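Local structure of endo-beta-mannanase (7BOB) at residues F43-L48 / C318-P323; L153-D158 / L279-T284; R272-V277 / L387-H392. The protein hydrolyses beta-1,4-mannosidic linkages as an exo-acting, homotrimeric family 5 glycoside hydrolase from a bacterium of the termite hindgut. All coordinates share one frame; numbering follows the deposited sequence.

Contact 1 (F43-L48 / C318-P323); sequences FSDLDL and CFKDIP
Lys-320 reaches Asp-45 by a curled path. Its CB still lies short of helix 39-51. CG is the first atom to come near, 4.0 Å from Asp-45 OD2. The chain then bends at each of its remaining torsions. CD and CE pass alongside the carboxylate, and CE lies 3.9 Å from Asp-45 OD1. At the tip, NZ forms a salt bridge with Asp-45 OD1 at 2.7 Å. It meets that oxygen on the syn side, only 19° out of the carboxylate plane. Asp-45 comes from the opposite direction, off the helix. A water ties the same two groups a second time. It donates to Asp-45 OD2 and accepts from Lys-320 NZ, 3.1 Å away. Tyr-24 OH also bonds Asp-45 OD2.

Next to this polar pair lies an apolar one. Leu-48 CG meets Phe-319 CZ at 3.8 Å, at the edge of the ring. Phe-319 CE2 comes to 4.0 Å from Asp-45 CB. The ring thus fits against one turn of the helix, from Asp-45 to Leu-48.

The contact joins helix 39-51, which follows strand 20-23, the first of the (beta/alpha)8 barrel, to the loop after the eighth strand. Asp-45 is buried, and ammonium, water and tyrosine hydroxyl all meet its carboxylate. This chemistry would favour a charged aspartate.

Contact 2 (L153-D158 / L279-T284); sequences LGNELD and LQEFGT
Asn-155, Glu-156 and Glu-281 meet at the C-terminal ends of strands in a (beta/alpha)8 barrel. Asn-155 and Glu-156 follow the fourth strand, 151-154. Glu-281 lies at the end of the seventh, 277-282. An Asn-Glu pair after strand four and a glutamate on strand seven are the signature of clan GH-A, to which family 5 belongs. By that pattern Glu-156 is probably the acid/base and Glu-281 the nucleophile.

The close-packed part is Asn-155 against Glu-281. The two side chains cross at about a right angle, with the amide and carboxylate planes 41° apart. Asn-155 OD1 comes to 3.0 Å from Glu-281 OE2. Both atoms are acceptors, so they do not bond each other. Arg-58, from outside the two segments, bridges them, which probably makes the short approach tolerable. Arg-58 NH2 bonds Asn-155 OD1, and Arg-58 NH1 pairs with the charged Glu-281 OE2. Asn-155 ND2 donates to the backbone O of Trp-103, which fixes the turn of the amide. Glu-281 OE1 is hydrogen-bonded to Tyr-242 OH, so each carboxylate oxygen of Glu-281 has its own partner.

The looser part is Glu-156, which is partly exposed whereas the other two are buried. Its extended chain brings OE2 to 3.4 Å from Glu-281 OE1, again without a bond. The two carboxylate planes are 24° apart. His-240 ND1 is hydrogen-bonded to Glu-156 OE2. The other ring nitrogen of His-240, NE2, is bonded to Gln-280 OE1, so Gln-280 acts in the second shell. The separation of the two acids fits a retaining glycosidase: Glu-156 CD is 4.7 Å from Glu-281 CD.

Contact 3 (R272-V277 / L387-H392); sequences RAFGPV and LYWPRH
Phe-274 and Trp-389 are brought together by different first torsions. In Phe-274, CG stands opposite the carbonyl carbon and beside the backbone N (chi1 -63°). In Trp-389, CG points away from the backbone N (chi1 -178°), and the indole extends from its strand toward the loop 272-277.

The rings form a T-shaped pair. Phe-274 presents its edge and Trp-389 its face. The planes are 60° apart, so the pair is tilted from a strict perpendicular. The centroid of the Phe-274 ring is 5.0 Å from that of the five-membered ring of Trp-389. CZ does most of the touching. It lies 3.4 Å above the indole plane, offset toward the rim. Its nearest atom is Trp-389 NE1, at 3.4 Å, and Trp-389 CE2 follows at 3.5 Å from CZ. The indole N-H lies in the plane of its own ring, so it does not point at Phe-274. Beside CZ, Phe-274 CE1 sits 3.9 Å from Trp-389 CE2.

Both residues are buried, and neighbours from both domains pack around them. Phe-274 also touches Leu-208 and Arg-431. Arg-431 NH1 is hydrogen-bonded to the backbone O of Ala-273, the residue before Phe-274. Trp-389 stacks with Tyr-393 and touches Ile-429 of the adjacent strand and Cys-270 of helix 258-272.

Phe-274 belongs to the barrel domain, in the turn between helix 258-272 and strand 277-282. Trp-389 belongs to strand 385-389, next to the edge strand 427-431 of the mixed sheet in the following alpha/beta domain. The arrangement is an aromatic T-shaped contact at an interdomain interface, here between the catalytic (beta/alpha)8 barrel and the C-terminal alpha/beta domain.

Overall arrangement
Contact 2 marks the probable active site, at the C-terminal ends of the barrel strands. Contacts 1 and 3 lie at comparable distances from it. Their centres are 18 Å and 19 Å from that of contact 2, and 36 Å from each other. Contact 2 is nested inside the loop closed by contact 1, and nearest atoms of the two are about 6 Å apart. Contact 3 crosses both others along the chain, since their segments alternate. It adjoins contact 2 in sequence. It joins the turn that leads into strand 277-282, at the N-terminal end of that barrel strand, to the next domain.

Contact 1 (F43-L48 / C318-P323)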
loop_
_atom_site.group_PDB
_atom_site.type_symbol
_atom_site.label_atom_id
_atom_site.label_comp_id
_atom_site.label_asym_id
_atom_site.label_seq_id
_atom_site.Cartn_x
_atom_site.Cartn_y
_atom_site.Cartn_z
ATOM N N PHE A 43 -6.367 0.887 48.148
ATOM C CA PHE A 43 -7.446 1.422 48.972
ATOM C C PHE A 43 -7.186 2.885 49.316
ATOM O O PHE A 43 -8.118 3.699 49.384
ATOM C CB PHE A 43 -7.612 0.567 50.239
ATOM C CG PHE A 43 -8.170 -0.829 49.986
ATOM C CD1 PHE A 43 -8.367 -1.308 48.682
ATOM C CD2 PHE A 43 -8.508 -1.663 51.060
ATOM C CE1 PHE A 43 -8.872 -2.598 48.447
ATOM C CE2 PHE A 43 -9.008 -2.966 50.844
ATOM C CZ PHE A 43 -9.196 -3.434 49.532
ATOM N N SER A 44 -5.917 3.247 49.514
ATOM C CA SER A 44 -5.601 4.652 49.708
ATOM C C SER A 44 -5.934 5.463 48.457
ATOM O O SER A 44 -6.374 6.618 48.563
ATOM C CB SER A 44 -4.131 4.807 50.093
ATOM O OG SER A 44 -3.730 6.159 49.978
ATOM N N ASP A 45 -5.778 4.861 47.266
ATOM C CA ASP A 45 -6.156 5.567 46.035
ATOM C C ASP A 45 -7.674 5.682 45.910
ATOM O O ASP A 45 -8.189 6.700 45.431
ATOM C CB ASP A 45 -5.573 4.854 44.801
ATOM C CG ASP A 45 -4.088 5.118 44.611
ATOM O OD1 ASP A 45 -3.566 6.144 45.109
ATOM O OD2 ASP A 45 -3.429 4.279 43.963
ATOM N N LEU A 46 -8.408 4.636 46.297
ATOM C CA LEU A 46 -9.860 4.736 46.259
ATOM C C LEU A 46 -10.347 5.817 47.219
ATOM O O LEU A 46 -11.244 6.596 46.875
ATOM C CB LEU A 46 -10.495 3.389 46.578
ATOM C CG LEU A 46 -10.198 2.228 45.637
ATOM C CD1 LEU A 46 -10.858 0.993 46.217
ATOM C CD2 LEU A 46 -10.770 2.500 44.283
ATOM N N ASP A 47 -9.735 5.908 48.408
ATOM C CA ASP A 47 -10.046 7.005 49.329
ATOM C C ASP A 47 -9.806 8.351 48.663
ATOM O O ASP A 47 -10.634 9.263 48.751
ATOM C CB ASP A 47 -9.196 6.909 50.597
ATOM C CG ASP A 47 -9.693 5.854 51.570
ATOM O OD1 ASP A 47 -10.860 5.422 51.464
ATOM O OD2 ASP A 47 -8.893 5.451 52.441
ATOM N N LEU A 48 -8.672 8.493 47.969
ATOM C CA LEU A 48 -8.387 9.766 47.319
ATOM C C LEU A 48 -9.444 10.086 46.271
ATOM O O LEU A 48 -9.885 11.237 46.151
ATOM C CB LEU A 48 -6.988 9.745 46.712
ATOM C CG LEU A 48 -6.594 11.113 46.156
ATOM C CD1 LEU A 48 -6.818 12.239 47.186
ATOM C CD2 LEU A 48 -5.148 11.066 45.660
ATOM N N CYS A 318 -5.086 8.998 33.240
ATOM C CA CYS A 318 -5.539 7.979 34.182
ATOM C C CYS A 318 -5.260 8.549 35.599
ATOM O O CYS A 318 -4.760 9.680 35.735
ATOM C CB CYS A 318 -4.815 6.645 33.935
ATOM S SG CYS A 318 -3.034 6.796 34.192
ATOM N N PHE A 319 -5.578 7.797 36.655
ATOM C CA PHE A 319 -5.654 8.426 37.972
ATOM C C PHE A 319 -4.284 8.879 38.463
ATOM O O PHE A 319 -4.128 10.020 38.911
ATOM C CB PHE A 319 -6.296 7.488 38.986
ATOM C CG PHE A 319 -6.567 8.146 40.325
ATOM C CD1 PHE A 319 -7.280 9.345 40.397
ATOM C CD2 PHE A 319 -6.088 7.589 41.497
ATOM C CE1 PHE A 319 -7.524 9.970 41.634
ATOM C CE2 PHE A 319 -6.327 8.185 42.740
ATOM C CZ PHE A 319 -7.049 9.388 42.809
ATOM N N LYS A 320 -3.283 8.001 38.393
ATOM C CA LYS A 320 -1.961 8.227 38.964
ATOM C C LYS A 320 -0.907 8.261 37.869
ATOM O O LYS A 320 -1.069 7.637 36.815
ATOM C CB LYS A 320 -1.568 7.111 39.948
ATOM C CG LYS A 320 -2.376 7.088 41.260
ATOM C CD LYS A 320 -2.067 8.298 42.122
ATOM C CE LYS A 320 -0.892 8.046 43.055
ATOM N NZ LYS A 320 -1.316 7.360 44.302
ATOM N N ASP A 321 0.189 8.971 38.137
ATOM C CA ASP A 321 1.415 8.697 37.403
ATOM C C ASP A 321 1.856 7.261 37.708
ATOM O O ASP A 321 1.611 6.731 38.801
ATOM C CB ASP A 321 2.520 9.689 37.780
ATOM C CG ASP A 321 2.222 11.132 37.323
ATOM O OD1 ASP A 321 1.475 11.339 36.341
ATOM O OD2 ASP A 321 2.737 12.066 37.978
ATOM N N ILE A 322 2.484 6.616 36.731
ATOM C CA ILE A 322 2.849 5.205 36.857
ATOM C C ILE A 322 4.339 5.076 36.567
ATOM O O ILE A 322 4.729 4.960 35.399
ATOM C CB ILE A 322 2.012 4.341 35.905
ATOM C CG1 ILE A 322 0.521 4.502 36.223
ATOM C CG2 ILE A 322 2.479 2.859 35.921
ATOM C CD1 ILE A 322 -0.382 3.918 35.171
ATOM N N PRO A 323 5.209 5.166 37.572
ATOM C CA PRO A 323 6.648 5.038 37.329
ATOM C C PRO A 323 7.146 3.602 37.272
ATOM O O PRO A 323 8.362 3.391 37.191
ATOM C CB PRO A 323 7.262 5.776 38.529
ATOM C CG PRO A 323 6.247 5.645 39.602
ATOM C CD PRO A 323 4.915 5.711 38.912
HETATM O O HOH W 1 -0.967 4.441 43.173
#

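Contact 2 (L153-D158 / L279-T284)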
loop_
_atom_site.group_PDB
_atom_site.type_symbol
_atom_site.label_atom_id
_atom_site.label_comp_id
_atom_site.label_asym_id
_atom_site.label_seq_id
_atom_site.Cartn_x
_atom_site.Cartn_y
_atom_site.Cartn_z
ATOM N N LEU A 153 -17.345 -4.121 28.152
ATOM C CA LEU A 153 -16.991 -5.305 27.363
ATOM C C LEU A 153 -15.479 -5.496 27.261
ATOM O O LEU A 153 -14.963 -6.610 27.413
ATOM C CB LEU A 153 -17.606 -5.186 25.971
ATOM C CG LEU A 153 -17.578 -6.428 25.090
ATOM C CD1 LEU A 153 -18.057 -7.641 25.903
ATOM C CD2 LEU A 153 -18.449 -6.201 23.877
ATOM N N GLY A 154 -14.754 -4.424 26.984
ATOM C CA GLY A 154 -13.305 -4.501 26.954
ATOM C C GLY A 154 -12.761 -3.135 26.613
ATOM O O GLY A 154 -13.509 -2.207 26.308
ATOM N N ASN A 155 -11.444 -3.014 26.676
ATOM C CA ASN A 155 -10.794 -1.745 26.414
ATOM C C ASN A 155 -10.367 -1.648 24.947
ATOM O O ASN A 155 -9.467 -2.374 24.503
ATOM C CB ASN A 155 -9.587 -1.531 27.308
ATOM C CG ASN A 155 -9.038 -0.146 27.116
ATOM O OD1 ASN A 155 -9.821 0.788 26.987
ATOM N ND2 ASN A 155 -7.722 -0.008 27.012
ATOM N N GLU A 156 -11.009 -0.742 24.211
ATOM C CA GLU A 156 -10.574 -0.339 22.872
ATOM C C GLU A 156 -10.410 -1.557 21.974
ATOM O O GLU A 156 -9.377 -1.757 21.328
ATOM C CB GLU A 156 -9.285 0.482 22.948
ATOM C CG GLU A 156 -9.443 1.724 23.841
ATOM C CD GLU A 156 -8.435 2.820 23.556
ATOM O OE1 GLU A 156 -7.297 2.505 23.119
ATOM O OE2 GLU A 156 -8.787 4.007 23.782
ATOM N N LEU A 157 -11.448 -2.397 21.965
ATOM C CA LEU A 157 -11.395 -3.619 21.181
ATOM C C LEU A 157 -11.249 -3.307 19.703
ATOM O O LEU A 157 -10.790 -4.158 18.936
ATOM C CB LEU A 157 -12.642 -4.467 21.437
ATOM C CG LEU A 157 -12.733 -5.095 22.846
ATOM C CD1 LEU A 157 -14.189 -5.400 23.226
ATOM C CD2 LEU A 157 -11.857 -6.339 22.955
ATOM N N ASP A 158 -11.603 -2.088 19.297
ATOM C CA ASP A 158 -11.489 -1.672 17.913
ATOM C C ASP A 158 -10.074 -1.250 17.531
ATOM O O ASP A 158 -9.827 -0.988 16.354
ATOM C CB ASP A 158 -12.453 -0.522 17.671
ATOM C CG ASP A 158 -12.128 0.675 18.532
ATOM O OD1 ASP A 158 -12.195 0.575 19.751
ATOM O OD2 ASP A 158 -11.765 1.721 18.001
ATOM N N LEU A 279 -18.280 9.493 27.926
ATOM C CA LEU A 279 -16.895 9.892 27.677
ATOM C C LEU A 279 -16.029 9.048 28.597
ATOM O O LEU A 279 -15.615 9.474 29.679
ATOM C CB LEU A 279 -16.682 11.381 27.917
ATOM C CG LEU A 279 -15.303 11.906 27.498
ATOM C CD1 LEU A 279 -15.091 11.697 26.009
ATOM C CD2 LEU A 279 -15.079 13.386 27.867
ATOM N N GLN A 280 -15.761 7.815 28.150
ATOM C CA GLN A 280 -15.177 6.795 29.017
ATOM C C GLN A 280 -13.695 7.008 29.278
ATOM O O GLN A 280 -13.152 6.448 30.247
ATOM C CB GLN A 280 -15.392 5.427 28.395
ATOM C CG GLN A 280 -15.066 4.251 29.306
ATOM C CD GLN A 280 -15.248 2.966 28.573
ATOM O OE1 GLN A 280 -14.783 2.827 27.437
ATOM N NE2 GLN A 280 -15.949 2.022 29.190
ATOM N N GLU A 281 -13.037 7.805 28.438
ATOM C CA GLU A 281 -11.622 8.127 28.566
ATOM C C GLU A 281 -11.425 9.502 27.959
ATOM O O GLU A 281 -11.779 9.713 26.794
ATOM C CB GLU A 281 -10.713 7.151 27.807
ATOM C CG GLU A 281 -10.444 5.806 28.424
ATOM C CD GLU A 281 -9.463 4.997 27.549
ATOM O OE1 GLU A 281 -8.684 5.620 26.776
ATOM O OE2 GLU A 281 -9.504 3.753 27.602
ATOM N N PHE A 282 -10.824 10.409 28.717
ATOM C CA PHE A 282 -10.329 11.635 28.132
ATOM C C PHE A 282 -9.100 12.040 28.922
ATOM O O PHE A 282 -8.981 11.717 30.105
ATOM C CB PHE A 282 -11.400 12.734 28.148
ATOM C CG PHE A 282 -11.608 13.319 29.493
ATOM C CD1 PHE A 282 -12.379 12.654 30.438
ATOM C CD2 PHE A 282 -10.985 14.509 29.841
ATOM C CE1 PHE A 282 -12.556 13.197 31.707
ATOM C CE2 PHE A 282 -11.148 15.050 31.104
ATOM C CZ PHE A 282 -11.940 14.397 32.040
ATOM N N GLY A 283 -8.177 12.727 28.265
ATOM C CA GLY A 283 -6.952 13.104 28.945
ATOM C C GLY A 283 -6.235 14.181 28.175
ATOM O O GLY A 283 -6.560 14.451 27.017
ATOM N N THR A 284 -5.276 14.819 28.841
ATOM C CA THR A 284 -4.465 15.804 28.137
ATOM C C THR A 284 -3.152 15.241 27.633
ATOM O O THR A 284 -2.542 15.860 26.758
ATOM C CB THR A 284 -4.148 17.016 29.021
ATOM O OG1 THR A 284 -3.467 16.570 30.200
ATOM C CG2 THR A 284 -5.429 17.783 29.386
#

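Contact 3 (R272-V277 / L387-H392)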
loop_
_atom_site.group_PDB
_atom_site.type_symbol
_atom_site.label_atom_id
_atom_site.label_comp_id
_atom_site.label_asym_id
_atom_site.label_seq_id
_atom_site.Cartn_x
_atom_site.Cartn_y
_atom_site.Cartn_z
ATOM N N ARG A 272 -23.374 10.190 19.844
ATOM C CA ARG A 272 -24.675 10.526 20.431
ATOM C C ARG A 272 -25.837 10.321 19.465
ATOM O O ARG A 272 -26.935 9.941 19.885
ATOM C CB ARG A 272 -24.682 11.975 20.909
ATOM C CG ARG A 272 -25.896 12.304 21.769
ATOM C CD ARG A 272 -25.805 11.607 23.133
ATOM N NE ARG A 272 -27.043 11.697 23.890
ATOM C CZ ARG A 272 -28.124 10.950 23.661
ATOM N NH1 ARG A 272 -28.131 10.051 22.677
ATOM N NH2 ARG A 272 -29.205 11.103 24.426
ATOM N N ALA A 273 -25.616 10.569 18.175
ATOM C CA ALA A 273 -26.637 10.343 17.159
ATOM C C ALA A 273 -27.074 8.881 17.065
ATOM O O ALA A 273 -28.098 8.597 16.430
ATOM C CB ALA A 273 -26.108 10.817 15.796
ATOM N N PHE A 274 -26.337 7.950 17.666
ATOM C CA PHE A 274 -26.661 6.534 17.545
ATOM C C PHE A 274 -27.060 5.878 18.862
ATOM O O PHE A 274 -27.572 4.754 18.840
ATOM C CB PHE A 274 -25.481 5.776 16.920
ATOM C CG PHE A 274 -25.174 6.223 15.514
ATOM C CD1 PHE A 274 -24.443 7.382 15.285
ATOM C CD2 PHE A 274 -25.672 5.524 14.423
ATOM C CE1 PHE A 274 -24.187 7.824 13.985
ATOM C CE2 PHE A 274 -25.421 5.965 13.113
ATOM C CZ PHE A 274 -24.674 7.114 12.898
ATOM N N GLY A 275 -26.883 6.554 19.994
ATOM C CA GLY A 275 -27.248 6.015 21.277
ATOM C C GLY A 275 -26.617 6.844 22.371
ATOM O O GLY A 275 -25.861 7.785 22.110
ATOM N N PRO A 276 -26.903 6.512 23.621
ATOM C CA PRO A 276 -26.272 7.243 24.725
ATOM C C PRO A 276 -24.771 6.994 24.712
ATOM O O PRO A 276 -24.298 5.929 24.288
ATOM C CB PRO A 276 -26.951 6.664 25.978
ATOM C CG PRO A 276 -27.488 5.328 25.561
ATOM C CD PRO A 276 -27.762 5.400 24.074
ATOM N N VAL A 277 -24.008 8.000 25.139
ATOM C CA VAL A 277 -22.561 7.939 24.983
ATOM C C VAL A 277 -21.877 8.435 26.247
ATOM O O VAL A 277 -22.173 9.528 26.736
ATOM C CB VAL A 277 -22.068 8.720 23.737
ATOM C CG1 VAL A 277 -22.430 10.152 23.827
ATOM C CG2 VAL A 277 -20.577 8.609 23.630
ATOM N N LEU A 387 -24.407 18.600 9.787
ATOM C CA LEU A 387 -23.576 17.893 8.821
ATOM C C LEU A 387 -24.208 16.545 8.484
ATOM O O LEU A 387 -24.732 15.855 9.364
ATOM C CB LEU A 387 -22.174 17.694 9.387
ATOM C CG LEU A 387 -21.412 18.959 9.772
ATOM C CD1 LEU A 387 -20.175 18.590 10.593
ATOM C CD2 LEU A 387 -21.025 19.727 8.517
ATOM N N TYR A 388 -24.164 16.174 7.204
ATOM C CA TYR A 388 -24.846 14.976 6.717
ATOM C C TYR A 388 -23.962 13.744 6.935
ATOM O O TYR A 388 -22.855 13.668 6.392
ATOM C CB TYR A 388 -25.201 15.141 5.239
ATOM C CG TYR A 388 -26.015 14.009 4.654
ATOM C CD1 TYR A 388 -25.408 13.028 3.871
ATOM C CD2 TYR A 388 -27.380 13.915 4.877
ATOM C CE1 TYR A 388 -26.138 11.985 3.329
ATOM C CE2 TYR A 388 -28.124 12.882 4.326
ATOM C CZ TYR A 388 -27.492 11.921 3.558
ATOM O OH TYR A 388 -28.202 10.885 3.007
ATOM N N TRP A 389 -24.447 12.795 7.760
ATOM C CA TRP A 389 -23.821 11.483 7.937
ATOM C C TRP A 389 -24.420 10.526 6.912
ATOM O O TRP A 389 -25.636 10.299 6.935
ATOM C CB TRP A 389 -24.050 10.976 9.362
ATOM C CG TRP A 389 -23.430 9.631 9.731
ATOM C CD1 TRP A 389 -23.884 8.393 9.368
ATOM C CD2 TRP A 389 -22.267 9.402 10.548
ATOM N NE1 TRP A 389 -23.095 7.426 9.908
ATOM C CE2 TRP A 389 -22.099 8.006 10.644
ATOM C CE3 TRP A 389 -21.368 10.238 11.220
ATOM C CZ2 TRP A 389 -21.044 7.415 11.355
ATOM C CZ3 TRP A 389 -20.322 9.644 11.943
ATOM C CH2 TRP A 389 -20.170 8.248 11.993
ATOM N N PRO A 390 -23.641 9.999 5.967
ATOM C CA PRO A 390 -24.246 9.265 4.840
ATOM C C PRO A 390 -24.877 7.944 5.276
ATOM O O PRO A 390 -24.472 7.336 6.272
ATOM C CB PRO A 390 -23.060 9.029 3.889
ATOM C CG PRO A 390 -21.835 9.112 4.761
ATOM C CD PRO A 390 -22.178 10.121 5.848
ATOM N N ARG A 391 -25.863 7.484 4.489
ATOM C CA ARG A 391 -26.570 6.246 4.831
ATOM C C ARG A 391 -25.624 5.045 4.916
ATOM O O ARG A 391 -25.794 4.179 5.772
ATOM C CB ARG A 391 -27.692 5.967 3.829
ATOM C CG ARG A 391 -28.271 4.546 3.924
ATOM C CD ARG A 391 -29.442 4.319 2.972
ATOM N NE ARG A 391 -30.594 5.124 3.354
ATOM C CZ ARG A 391 -31.508 4.738 4.241
ATOM N NH1 ARG A 391 -31.418 3.543 4.821
ATOM N NH2 ARG A 391 -32.520 5.542 4.546
ATOM N N HIS A 392 -24.645 4.952 4.031
ATOM C CA HIS A 392 -23.664 3.871 4.083
ATOM C C HIS A 392 -22.315 4.501 4.387
ATOM O O HIS A 392 -21.719 5.170 3.534
ATOM C CB HIS A 392 -23.629 3.075 2.779
ATOM C CG HIS A 392 -24.986 2.682 2.279
ATOM N ND1 HIS A 392 -25.644 1.552 2.725
ATOM C CD2 HIS A 392 -25.815 3.275 1.385
ATOM C CE1 HIS A 392 -26.815 1.463 2.119
ATOM N NE2 HIS A 392 -26.947 2.497 1.305
#